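Local structure of putative phosphomannomutase (Thermus thermophilus, 1TUO) at residues Ser69-Lys83 with Arg145-Arg157. The protein probably acts as a magnesium-dependent phosphosugar mutase of the phosphohexose mutase family, perhaps with phosphopentomutase activity. Numbering follows the deposited sequence.
Sequences SGHLAGMGLKVVLLK and RALEGAYETLDLR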
ATOM      1  N   SER A  69     -21.708   9.691  -0.803  1.00 16.09           N
ATOM      2  CA  SER A  69     -21.581  11.113  -0.490  1.00 16.76           C
ATOM      3  C   SER A  69     -22.953  11.733  -0.253  1.00 18.60           C
ATOM      4  O   SER A  69     -23.167  12.448   0.733  1.00 17.07           O
ATOM      5  CB  SER A  69     -20.860  11.843  -1.631  1.00 17.96           C
ATOM      6  OG  SER A  69     -19.533  11.348  -1.789  1.00 16.08           O
ATOM      7  N   GLY A  70     -23.885  11.451  -1.155  1.00 19.31           N
ATOM      8  CA  GLY A  70     -25.222  11.995  -1.017  1.00 21.28           C
ATOM      9  C   GLY A  70     -25.898  11.517   0.255  1.00 21.26           C
ATOM     10  O   GLY A  70     -26.537  12.304   0.956  1.00 21.61           O
ATOM     11  N   HIS A  71     -25.764  10.229   0.558  1.00 20.25           N
ATOM     12  CA  HIS A  71     -26.380   9.670   1.757  1.00 20.21           C
ATOM     13  C   HIS A  71     -25.845  10.332   3.031  1.00 20.61           C
ATOM     14  O   HIS A  71     -26.622  10.729   3.915  1.00 20.65           O
ATOM     15  CB  HIS A  71     -26.146   8.153   1.812  1.00 21.39           C
ATOM     16  CG  HIS A  71     -27.004   7.444   2.816  1.00 22.93           C
ATOM     17  ND1 HIS A  71     -27.825   6.388   2.480  1.00 25.58           N
ATOM     18  CD2 HIS A  71     -27.166   7.637   4.146  1.00 23.63           C
ATOM     19  CE1 HIS A  71     -28.457   5.963   3.560  1.00 26.03           C
ATOM     20  NE2 HIS A  71     -28.075   6.704   4.586  1.00 24.87           N
ATOM     21  N   LEU A  72     -24.523  10.453   3.135  1.00 18.74           N
ATOM     22  CA  LEU A  72     -23.930  11.065   4.317  1.00 19.51           C
ATOM     23  C   LEU A  72     -24.371  12.522   4.430  1.00 20.25           C
ATOM     24  O   LEU A  72     -24.676  12.996   5.521  1.00 19.96           O
ATOM     25  CB  LEU A  72     -22.401  10.967   4.258  1.00 19.34           C
ATOM     26  CG  LEU A  72     -21.842   9.541   4.338  1.00 18.28           C
ATOM     27  CD1 LEU A  72     -20.318   9.582   4.208  1.00 18.23           C
ATOM     28  CD2 LEU A  72     -22.256   8.891   5.666  1.00 17.70           C
ATOM     29  N   ALA A  73     -24.415  13.222   3.301  1.00 19.93           N
ATOM     30  CA  ALA A  73     -24.832  14.622   3.287  1.00 21.92           C
ATOM     31  C   ALA A  73     -26.285  14.744   3.753  1.00 22.72           C
ATOM     32  O   ALA A  73     -26.643  15.682   4.474  1.00 23.00           O
ATOM     33  CB  ALA A  73     -24.674  15.202   1.876  1.00 21.69           C
ATOM     34  N   GLY A  74     -27.117  13.794   3.338  1.00 22.63           N
ATOM     35  CA  GLY A  74     -28.515  13.804   3.734  1.00 24.79           C
ATOM     36  C   GLY A  74     -28.705  13.541   5.220  1.00 24.65           C
ATOM     37  O   GLY A  74     -29.753  13.865   5.785  1.00 25.53           O
ATOM     38  N   MET A  75     -27.696  12.952   5.858  1.00 23.13           N
ATOM     39  CA  MET A  75     -27.768  12.659   7.286  1.00 22.78           C
ATOM     40  C   MET A  75     -27.283  13.827   8.139  1.00 23.11           C
ATOM     41  O   MET A  75     -27.440  13.810   9.354  1.00 24.09           O
ATOM     42  CB  MET A  75     -26.944  11.414   7.620  1.00 21.62           C
ATOM     43  CG  MET A  75     -27.541  10.124   7.087  1.00 22.32           C
ATOM     44  SD  MET A  75     -26.538   8.699   7.517  1.00 23.44           S
ATOM     45  CE  MET A  75     -26.854   8.578   9.301  1.00 23.69           C
ATOM     46  N   GLY A  76     -26.678  14.831   7.507  1.00 24.53           N
ATOM     47  CA  GLY A  76     -26.205  15.982   8.262  1.00 24.46           C
ATOM     48  C   GLY A  76     -24.704  16.216   8.255  1.00 25.26           C
ATOM     49  O   GLY A  76     -24.223  17.211   8.806  1.00 25.84           O
ATOM     50  N   LEU A  77     -23.949  15.302   7.658  1.00 24.10           N
ATOM     51  CA  LEU A  77     -22.504  15.472   7.587  1.00 22.11           C
ATOM     52  C   LEU A  77     -22.176  16.407   6.434  1.00 21.21           C
ATOM     53  O   LEU A  77     -22.902  16.449   5.442  1.00 20.86           O
ATOM     54  CB  LEU A  77     -21.800  14.130   7.336  1.00 21.92           C
ATOM     55  CG  LEU A  77     -21.772  13.059   8.429  1.00 23.39           C
ATOM     56  CD1 LEU A  77     -21.231  13.669   9.715  1.00 22.45           C
ATOM     57  CD2 LEU A  77     -23.152  12.495   8.652  1.00 23.36           C
ATOM     58  N   LYS A  78     -21.101  17.178   6.566  1.00 20.02           N
ATOM     59  CA  LYS A  78     -20.698  18.035   5.460  1.00 21.59           C
ATOM     60  C   LYS A  78     -19.873  17.074   4.615  1.00 20.56           C
ATOM     61  O   LYS A  78     -19.052  16.339   5.152  1.00 21.39           O
ATOM     62  CB  LYS A  78     -19.822  19.192   5.939  1.00 22.59           C
ATOM     63  CG  LYS A  78     -19.442  20.155   4.822  1.00 25.16           C
ATOM     64  CD  LYS A  78     -18.686  21.360   5.357  1.00 26.55           C
ATOM     65  CE  LYS A  78     -18.480  22.402   4.268  1.00 29.81           C
ATOM     66  NZ  LYS A  78     -17.857  23.644   4.806  1.00 30.15           N
ATOM     67  N   VAL A  79     -20.082  17.060   3.305  1.00 19.37           N
ATOM     68  CA  VAL A  79     -19.338  16.120   2.474  1.00 19.16           C
ATOM     69  C   VAL A  79     -18.589  16.742   1.306  1.00 20.56           C
ATOM     70  O   VAL A  79     -19.065  17.685   0.675  1.00 20.40           O
ATOM     71  CB  VAL A  79     -20.284  15.035   1.891  1.00 18.98           C
ATOM     72  CG1 VAL A  79     -19.497  14.056   1.026  1.00 20.37           C
ATOM     73  CG2 VAL A  79     -20.992  14.293   3.012  1.00 19.98           C
ATOM     74  N   VAL A  80     -17.406  16.199   1.038  1.00 19.30           N
ATOM     75  CA  VAL A  80     -16.585  16.617  -0.086  1.00 19.65           C
ATOM     76  C   VAL A  80     -16.216  15.348  -0.840  1.00 18.77           C
ATOM     77  O   VAL A  80     -15.624  14.434  -0.273  1.00 17.47           O
ATOM     78  CB  VAL A  80     -15.276  17.310   0.355  1.00 19.90           C
ATOM     79  CG1 VAL A  80     -14.318  17.411  -0.831  1.00 23.78           C
ATOM     80  CG2 VAL A  80     -15.579  18.703   0.898  1.00 22.80           C
ATOM     81  N   LEU A  81     -16.597  15.283  -2.111  1.00 18.30           N
ATOM     82  CA  LEU A  81     -16.269  14.133  -2.940  1.00 18.13           C
ATOM     83  C   LEU A  81     -15.100  14.581  -3.809  1.00 18.11           C
ATOM     84  O   LEU A  81     -15.165  15.631  -4.441  1.00 19.01           O
ATOM     85  CB  LEU A  81     -17.454  13.748  -3.834  1.00 17.98           C
ATOM     86  CG  LEU A  81     -17.163  12.676  -4.897  1.00 18.33           C
ATOM     87  CD1 LEU A  81     -16.875  11.342  -4.222  1.00 20.00           C
ATOM     88  CD2 LEU A  81     -18.360  12.543  -5.848  1.00 19.94           C
ATOM     89  N   LEU A  82     -14.028  13.799  -3.827  1.00 17.50           N
ATOM     90  CA  LEU A  82     -12.879  14.162  -4.635  1.00 17.45           C
ATOM     91  C   LEU A  82     -13.175  13.888  -6.099  1.00 17.77           C
ATOM     92  O   LEU A  82     -13.747  12.855  -6.452  1.00 17.94           O
ATOM     93  CB  LEU A  82     -11.639  13.391  -4.183  1.00 17.06           C
ATOM     94  CG  LEU A  82     -11.236  13.677  -2.735  1.00 17.16           C
ATOM     95  CD1 LEU A  82      -9.978  12.895  -2.389  1.00 18.21           C
ATOM     96  CD2 LEU A  82     -10.992  15.176  -2.561  1.00 18.80           C
ATOM     97  N   LYS A  83     -12.780  14.836  -6.940  1.00 18.90           N
ATOM     98  CA  LYS A  83     -13.001  14.764  -8.378  1.00 21.06           C
ATOM     99  C   LYS A  83     -12.189  13.704  -9.114  1.00 20.97           C
ATOM    100  O   LYS A  83     -10.954  13.688  -9.052  1.00 20.12           O
ATOM    101  CB  LYS A  83     -12.720  16.131  -9.012  1.00 22.40           C
ATOM    102  CG  LYS A  83     -12.973  16.176 -10.516  1.00 27.68           C
ATOM    103  CD  LYS A  83     -12.610  17.533 -11.098  1.00 31.93           C
ATOM    104  CE  LYS A  83     -12.871  17.575 -12.598  1.00 35.12           C
ATOM    105  NZ  LYS A  83     -12.079  16.544 -13.329  1.00 38.27           N
ATOM    106  N   ARG A 145     -32.356   3.241   3.259  1.00 41.84           N
ATOM    107  CA  ARG A 145     -32.937   3.938   2.125  1.00 42.17           C
ATOM    108  C   ARG A 145     -31.857   4.655   1.322  1.00 40.70           C
ATOM    109  O   ARG A 145     -30.781   4.964   1.817  1.00 40.04           O
ATOM    110  CB  ARG A 145     -33.951   4.952   2.656  1.00 44.60           C
ATOM    111  CG  ARG A 145     -34.574   4.512   3.980  1.00 48.33           C
ATOM    112  CD  ARG A 145     -35.178   5.691   4.753  1.00 51.09           C
ATOM    113  NE  ARG A 145     -36.277   5.237   5.609  1.00 53.84           N
ATOM    114  CZ  ARG A 145     -37.024   6.183   6.209  1.00 55.27           C
ATOM    115  NH1 ARG A 145     -36.459   7.338   5.901  1.00 55.77           N
ATOM    116  NH2 ARG A 145     -38.045   6.143   7.069  1.00 55.67           N
ATOM    117  N   ALA A 146     -32.132   4.904   0.045  1.00 39.43           N
ATOM    118  CA  ALA A 146     -31.168   5.572  -0.825  1.00 38.74           C
ATOM    119  C   ALA A 146     -31.268   7.084  -0.646  1.00 38.23           C
ATOM    120  O   ALA A 146     -31.640   7.814  -1.566  1.00 38.03           O
ATOM    121  CB  ALA A 146     -31.416   5.189  -2.284  1.00 38.21           C
ATOM    122  N   LEU A 147     -30.926   7.536   0.555  1.00 37.55           N
ATOM    123  CA  LEU A 147     -30.968   8.947   0.916  1.00 37.24           C
ATOM    124  C   LEU A 147     -30.005   9.793   0.083  1.00 36.85           C
ATOM    125  O   LEU A 147     -28.892   9.365  -0.219  1.00 36.33           O
ATOM    126  CB  LEU A 147     -30.637   9.092   2.402  1.00 37.63           C
ATOM    127  CG  LEU A 147     -30.705  10.482   3.033  1.00 37.73           C
ATOM    128  CD1 LEU A 147     -32.103  11.069   2.866  1.00 38.40           C
ATOM    129  CD2 LEU A 147     -30.336  10.367   4.507  1.00 38.10           C
ATOM    130  N   GLU A 148     -30.443  10.995  -0.280  1.00 36.72           N
ATOM    131  CA  GLU A 148     -29.633  11.913  -1.077  1.00 36.80           C
ATOM    132  C   GLU A 148     -29.337  13.200  -0.311  1.00 35.19           C
ATOM    133  O   GLU A 148     -29.934  13.463   0.728  1.00 35.31           O
ATOM    134  CB  GLU A 148     -30.355  12.252  -2.386  1.00 39.67           C
ATOM    135  CG  GLU A 148     -30.590  11.055  -3.295  1.00 43.58           C
ATOM    136  CD  GLU A 148     -31.427  11.402  -4.514  1.00 46.21           C
ATOM    137  OE1 GLU A 148     -31.034  12.318  -5.268  1.00 48.38           O
ATOM    138  OE2 GLU A 148     -32.477  10.757  -4.719  1.00 48.61           O
ATOM    139  N   GLY A 149     -28.414  14.002  -0.835  1.00 33.44           N
ATOM    140  CA  GLY A 149     -28.058  15.249  -0.180  1.00 30.87           C
ATOM    141  C   GLY A 149     -27.014  16.003  -0.977  1.00 29.52           C
ATOM    142  O   GLY A 149     -26.284  15.405  -1.765  1.00 29.03           O
ATOM    143  N   ALA A 150     -26.934  17.314  -0.775  1.00 28.22           N
ATOM    144  CA  ALA A 150     -25.966  18.133  -1.501  1.00 26.75           C
ATOM    145  C   ALA A 150     -24.559  18.056  -0.907  1.00 25.67           C
ATOM    146  O   ALA A 150     -24.385  18.044   0.311  1.00 24.21           O
ATOM    147  CB  ALA A 150     -26.436  19.582  -1.530  1.00 27.60           C
ATOM    148  N   TYR A 151     -23.559  18.005  -1.784  1.00 23.84           N
ATOM    149  CA  TYR A 151     -22.163  17.948  -1.365  1.00 23.11           C
ATOM    150  C   TYR A 151     -21.290  18.604  -2.423  1.00 22.57           C
ATOM    151  O   TYR A 151     -21.725  18.808  -3.557  1.00 23.26           O
ATOM    152  CB  TYR A 151     -21.729  16.492  -1.141  1.00 21.53           C
ATOM    153  CG  TYR A 151     -21.966  15.582  -2.326  1.00 21.62           C
ATOM    154  CD1 TYR A 151     -21.033  15.487  -3.358  1.00 22.13           C
ATOM    155  CD2 TYR A 151     -23.134  14.828  -2.421  1.00 21.95           C
ATOM    156  CE1 TYR A 151     -21.255  14.663  -4.455  1.00 22.19           C
ATOM    157  CE2 TYR A 151     -23.369  14.000  -3.515  1.00 22.45           C
ATOM    158  CZ  TYR A 151     -22.426  13.921  -4.527  1.00 22.10           C
ATOM    159  OH  TYR A 151     -22.655  13.098  -5.606  1.00 21.22           O
ATOM    160  N   GLU A 152     -20.065  18.950  -2.047  1.00 22.98           N
ATOM    161  CA  GLU A 152     -19.143  19.582  -2.980  1.00 24.27           C
ATOM    162  C   GLU A 152     -18.233  18.533  -3.596  1.00 23.35           C
ATOM    163  O   GLU A 152     -17.982  17.494  -2.993  1.00 22.71           O
ATOM    164  CB  GLU A 152     -18.272  20.608  -2.257  1.00 27.09           C
ATOM    165  CG  GLU A 152     -19.042  21.581  -1.388  1.00 32.66           C
ATOM    166  CD  GLU A 152     -18.136  22.574  -0.683  1.00 35.97           C
ATOM    167  OE1 GLU A 152     -17.108  22.148  -0.116  1.00 35.67           O
ATOM    168  OE2 GLU A 152     -18.460  23.781  -0.689  1.00 39.57           O
ATOM    169  N   THR A 153     -17.755  18.812  -4.804  1.00 22.70           N
ATOM    170  CA  THR A 153     -16.828  17.924  -5.492  1.00 23.16           C
ATOM    171  C   THR A 153     -15.583  18.787  -5.693  1.00 24.64           C
ATOM    172  O   THR A 153     -15.638  19.823  -6.363  1.00 25.56           O
ATOM    173  CB  THR A 153     -17.391  17.455  -6.847  1.00 24.12           C
ATOM    174  OG1 THR A 153     -18.587  16.693  -6.628  1.00 21.47           O
ATOM    175  CG2 THR A 153     -16.373  16.589  -7.572  1.00 23.72           C
ATOM    176  N   LEU A 154     -14.466  18.370  -5.105  1.00 23.90           N
ATOM    177  CA  LEU A 154     -13.235  19.148  -5.185  1.00 24.18           C
ATOM    178  C   LEU A 154     -12.023  18.402  -5.732  1.00 23.95           C
ATOM    179  O   LEU A 154     -11.921  17.180  -5.617  1.00 21.91           O
ATOM    180  CB  LEU A 154     -12.889  19.692  -3.796  1.00 24.36           C
ATOM    181  CG  LEU A 154     -13.947  20.522  -3.058  1.00 28.40           C
ATOM    182  CD1 LEU A 154     -13.360  21.002  -1.735  1.00 27.90           C
ATOM    183  CD2 LEU A 154     -14.390  21.712  -3.909  1.00 27.87           C
ATOM    184  N   ASP A 155     -11.100  19.158  -6.318  1.00 23.63           N
ATOM    185  CA  ASP A 155      -9.871  18.602  -6.866  1.00 25.94           C
ATOM    186  C   ASP A 155      -8.728  19.088  -5.977  1.00 25.48           C
ATOM    187  O   ASP A 155      -8.408  20.276  -5.968  1.00 25.59           O
ATOM    188  CB  ASP A 155      -9.683  19.079  -8.312  1.00 29.33           C
ATOM    189  CG  ASP A 155      -8.390  18.577  -8.935  1.00 33.07           C
ATOM    190  OD1 ASP A 155      -7.831  17.571  -8.445  1.00 33.59           O
ATOM    191  OD2 ASP A 155      -7.940  19.186  -9.932  1.00 35.52           O
ATOM    192  N   LEU A 156      -8.132  18.173  -5.213  1.00 24.83           N
ATOM    193  CA  LEU A 156      -7.040  18.521  -4.303  1.00 25.11           C
ATOM    194  C   LEU A 156      -5.676  18.022  -4.754  1.00 24.97           C
ATOM    195  O   LEU A 156      -4.743  17.935  -3.954  1.00 25.24           O
ATOM    196  CB  LEU A 156      -7.333  17.980  -2.898  1.00 27.11           C
ATOM    197  CG  LEU A 156      -8.249  18.859  -2.045  1.00 28.53           C
ATOM    198  CD1 LEU A 156      -8.577  18.164  -0.742  1.00 31.32           C
ATOM    199  CD2 LEU A 156      -7.559  20.189  -1.780  1.00 30.30           C
ATOM    200  N   ARG A 157      -5.562  17.708  -6.036  1.00 24.61           N
ATOM    201  CA  ARG A 157      -4.314  17.213  -6.582  1.00 26.59           C
ATOM    202  C   ARG A 157      -3.149  18.166  -6.312  1.00 26.26           C
ATOM    203  O   ARG A 157      -2.100  17.753  -5.822  1.00 24.28           O
ATOM    204  CB  ARG A 157      -4.467  16.981  -8.083  1.00 29.33           C
ATOM    205  CG  ARG A 157      -3.260  16.348  -8.722  1.00 34.95           C
ATOM    206  CD  ARG A 157      -3.502  16.031 -10.181  1.00 38.30           C
ATOM    207  NE  ARG A 157      -4.605  15.093 -10.354  1.00 40.90           N
ATOM    208  CZ  ARG A 157      -4.712  14.262 -11.383  1.00 41.48           C
ATOM    209  NH1 ARG A 157      -3.778  14.259 -12.324  1.00 42.63           N
ATOM    210  NH2 ARG A 157      -5.748  13.437 -11.473  1.00 41.46           N
TER
HETATM  211  O   HOH W   1     -16.014  23.905   2.452  1.00 36.55           O
HETATM  212  O   HOH W   2     -22.361  18.502   2.143  1.00 23.53           O
HETATM  213  O   HOH W   3     -18.715  20.255   1.433  1.00 29.62           O
HETATM  214  O   HOH W   4      -8.566  14.980  -7.935  1.00 33.20           O
HETATM  215  O   HOH W   5      -8.636  12.587  -9.998  1.00 42.55           O
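Tyr151 lays its ring against the last turns of helix 61-75, where Ser69 CB stands almost exactly over the ring centre, 3.7 Å from the centroid and 5° off the normal, in a CH-pi contact. Its first torsion puts CG between the backbone N and the carbonyl carbon (chi1 55°), a crowded rotamer that folds the ring back toward the helix. There CE2 lies 3.5 Å from Gly70 N, while CE1 meets Leu81 CD2 at 3.8 Å, Leu81 running alongside the tyrosine and pointing the same way. With the ring cut back to an alanine, Ser69 CB and Leu81 CD2 would probably lose their aromatic partner and a gap would be likely to open between helix and strand. Tyr151 CB also rests on Val79 CB, and a water ties Val79 N to Ala150 O. From this point the pairing turns regular: strand 152-154 adds itself as an edge strand, parallel to strand 78-82, to the mixed sheet of the alpha/beta/alpha domain I of phosphohexomutases; on its other side strand 78-82 bonds to strand 50-55. Leu81 bonds with both its backbone polar atoms: its N gives to Glu152 O (2.8 Å, 172° at the hydrogen) and its O accepts from Leu154 N. On the face shared by Val80 and Leu154, Val80 CG1 meets Leu154 CD1 at 3.8 Å, the two side chains crossing at about a right angle. Earlier in the chain, Leu147 reaches the same helix with CB over one face of the His71 ring, 3.9 Å from its centroid; with CG anti to the backbone N, its CD2 settles 3.6 Å from Gly74 C and also touches Met75 CG. Hydrogen bonds between His71 ND1 and His33 ND1 and between His71 NE2 and Glu37 OE2 fix the rotation of that imidazole, both partners belonging to helix 29-45.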